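Local coordinates for regulating synaptic membrane exocytosis protein 2 (PDB 2BWQ), which probably acts in neurotransmitter release as a Rab3-interacting scaffold of the presynaptic active zone, here represented by its first C2 domain, at residues Leu7-Trp12 and Leu89-Trp94. Residues are numbered along the deposited sequence; the frame is centred on the assembly and turned at random. Where two conformers were deposited one is given.
Sequences LSIKLW and LEITLW
In the middle of the hydrophobic core of the C2 beta-sandwich, L7, I9 and L11 of one sheet meet L89 and I91 of the other. I91 takes two partners, one on each branch. Its CG2 meets CD2 of L7 at 3.6 Å in one of the two conformers of that leucine, which runs at a slant to I91, while its CD1 faces I9 CD1 tip to tip, also at 3.6 Å. With CG1 of I91 anti to its carbonyl carbon (chi1 -58°) and CG2 anti to the backbone N, one branch is aimed at I9 and the other at L7. Further along, L11 and L89 pass in opposite directions and touch through L11 CD2 and L89 CD1, 3.8 Å apart. In this eight-stranded sandwich, strand 6-14 lies between 19-28 and 123-127, whereas strand 88-95 is flanked by 41-48 and 105-113; the segments face each other across the interior with axes 10.4 Å apart and directions 146° from parallel. Every touching residue is buried, and the join is made by methyl groups alone. I24 and I110 also pack on L7, V43 on I91 and F47 on L89. On the outer face of segment 89-94, W94 NE1 donates to T92 OG1 (2.8 Å), the hydroxyl sitting 20° out of the indole plane, and the ring stacks with Y42.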
loop_
_atom_site.group_PDB
_atom_site.type_symbol
_atom_site.label_atom_id
_atom_site.label_comp_id
_atom_site.label_asym_id
_atom_site.label_seq_id
_atom_site.Cartn_x
_atom_site.Cartn_y
_atom_site.Cartn_z
ATOM N N LEU A 7 -7.708 -0.024 2.893
ATOM C CA LEU A 7 -6.365 0.298 3.366
ATOM C C LEU A 7 -6.161 1.801 3.463
ATOM O O LEU A 7 -6.476 2.523 2.495
ATOM C CB LEU A 7 -5.338 -0.235 2.373
ATOM C CG LEU A 7 -3.900 -0.116 2.862
ATOM C CD1 LEU A 7 -3.596 -0.893 4.176
ATOM C CD2 LEU A 7 -2.944 -0.590 1.784
ATOM N N SER A 8 -5.650 2.286 4.593
ATOM C CA SER A 8 -5.399 3.708 4.801
ATOM C C SER A 8 -3.976 4.014 4.474
ATOM O O SER A 8 -3.052 3.438 5.029
ATOM C CB SER A 8 -5.711 4.055 6.233
ATOM O OG SER A 8 -5.385 5.430 6.472
ATOM N N ILE A 9 -3.796 4.924 3.494
ATOM C CA ILE A 9 -2.468 5.227 2.908
ATOM C C ILE A 9 -2.354 6.744 2.825
ATOM O O ILE A 9 -3.336 7.426 2.481
ATOM C CB ILE A 9 -2.442 4.681 1.453
ATOM C CG1 ILE A 9 -2.604 3.160 1.443
ATOM C CG2 ILE A 9 -1.082 5.005 0.789
ATOM C CD1 ILE A 9 -2.846 2.559 0.041
ATOM N N LYS A 10 -1.183 7.272 3.153
ATOM C CA LYS A 10 -0.881 8.706 3.032
ATOM C C LYS A 10 0.259 8.872 2.064
ATOM O O LYS A 10 1.317 8.178 2.170
ATOM C CB LYS A 10 -0.500 9.243 4.424
ATOM C CG LYS A 10 -0.057 10.733 4.470
ATOM C CD LYS A 10 0.054 11.165 5.929
ATOM C CE LYS A 10 1.342 10.914 6.633
ATOM N NZ LYS A 10 2.480 11.679 6.118
ATOM N N LEU A 11 0.111 9.769 1.095
ATOM C CA LEU A 11 1.121 9.984 0.037
ATOM C C LEU A 11 1.581 11.424 0.035
ATOM O O LEU A 11 0.747 12.330 0.136
ATOM C CB LEU A 11 0.488 9.678 -1.322
ATOM C CG LEU A 11 -0.097 8.290 -1.534
ATOM C CD1 LEU A 11 -0.766 8.171 -2.885
ATOM C CD2 LEU A 11 1.023 7.205 -1.446
ATOM N N TRP A 12 2.866 11.621 -0.221
ATOM C CA TRP A 12 3.337 12.967 -0.409
ATOM C C TRP A 12 4.606 12.930 -1.262
ATOM O O TRP A 12 5.483 12.116 -1.002
ATOM C CB TRP A 12 3.638 13.598 0.963
ATOM C CG TRP A 12 4.153 15.012 0.870
ATOM C CD1 TRP A 12 3.477 16.138 0.379
ATOM C CD2 TRP A 12 5.420 15.401 1.253
ATOM N NE1 TRP A 12 4.363 17.208 0.421
ATOM C CE2 TRP A 12 5.553 16.786 0.941
ATOM C CE3 TRP A 12 6.492 14.728 1.808
ATOM C CZ2 TRP A 12 6.735 17.479 1.201
ATOM C CZ3 TRP A 12 7.674 15.408 2.041
ATOM C CH2 TRP A 12 7.780 16.751 1.729
ATOM N N LEU A 89 2.044 3.019 -8.198
ATOM C CA LEU A 89 2.271 2.212 -7.015
ATOM C C LEU A 89 1.364 1.020 -7.012
ATOM O O LEU A 89 0.139 1.163 -7.064
ATOM C CB LEU A 89 1.948 3.051 -5.747
ATOM C CG LEU A 89 2.922 4.181 -5.475
ATOM C CD1 LEU A 89 2.279 5.132 -4.434
ATOM C CD2 LEU A 89 4.236 3.673 -4.890
ATOM N N GLU A 90 1.949 -0.181 -7.028
ATOM C CA GLU A 90 1.181 -1.428 -6.925
ATOM C C GLU A 90 1.222 -1.890 -5.484
ATOM O O GLU A 90 2.264 -2.270 -4.946
ATOM C CB GLU A 90 1.811 -2.489 -7.853
ATOM C CG GLU A 90 1.110 -3.847 -7.755
ATOM C CD GLU A 90 2.062 -4.948 -8.139
ATOM O OE1 GLU A 90 2.240 -5.152 -9.323
ATOM O OE2 GLU A 90 2.567 -5.656 -7.228
ATOM N N ILE A 91 0.081 -1.776 -4.833
ATOM C CA ILE A 91 -0.068 -2.047 -3.392
ATOM C C ILE A 91 -0.911 -3.284 -3.222
ATOM O O ILE A 91 -2.033 -3.324 -3.688
ATOM C CB ILE A 91 -0.720 -0.822 -2.710
ATOM C CG1 ILE A 91 0.177 0.399 -2.965
ATOM C CG2 ILE A 91 -0.931 -1.109 -1.203
ATOM C CD1 ILE A 91 -0.605 1.773 -2.689
ATOM N N THR A 92 -0.344 -4.320 -2.625
ATOM C CA THR A 92 -1.050 -5.602 -2.466
ATOM C C THR A 92 -1.048 -6.011 -1.033
ATOM O O THR A 92 -0.071 -5.805 -0.302
ATOM C CB THR A 92 -0.455 -6.708 -3.383
ATOM O OG1 THR A 92 0.953 -6.850 -3.136
ATOM C CG2 THR A 92 -0.695 -6.342 -4.841
ATOM N N LEU A 93 -2.167 -6.645 -0.612
ATOM C CA LEU A 93 -2.330 -7.115 0.762
ATOM C C LEU A 93 -2.357 -8.649 0.710
ATOM O O LEU A 93 -2.972 -9.234 -0.174
ATOM C CB LEU A 93 -3.666 -6.579 1.286
ATOM C CG LEU A 93 -3.945 -7.003 2.743
ATOM C CD1 LEU A 93 -3.025 -6.308 3.740
ATOM C CD2 LEU A 93 -5.404 -6.766 3.054
ATOM N N TRP A 94 -1.721 -9.268 1.720
ATOM C CA TRP A 94 -1.475 -10.711 1.768
ATOM C C TRP A 94 -1.744 -11.237 3.160
ATOM O O TRP A 94 -1.489 -10.551 4.139
ATOM C CB TRP A 94 -0.011 -11.034 1.415
ATOM C CG TRP A 94 0.325 -10.548 0.069
ATOM C CD1 TRP A 94 0.837 -9.302 -0.236
ATOM C CD2 TRP A 94 0.135 -11.236 -1.203
ATOM N NE1 TRP A 94 0.955 -9.184 -1.595
ATOM C CE2 TRP A 94 0.558 -10.333 -2.222
ATOM C CE3 TRP A 94 -0.350 -12.511 -1.600
ATOM C CZ2 TRP A 94 0.510 -10.640 -3.599
ATOM C CZ3 TRP A 94 -0.357 -12.808 -3.011
ATOM C CH2 TRP A 94 0.046 -11.880 -3.964
#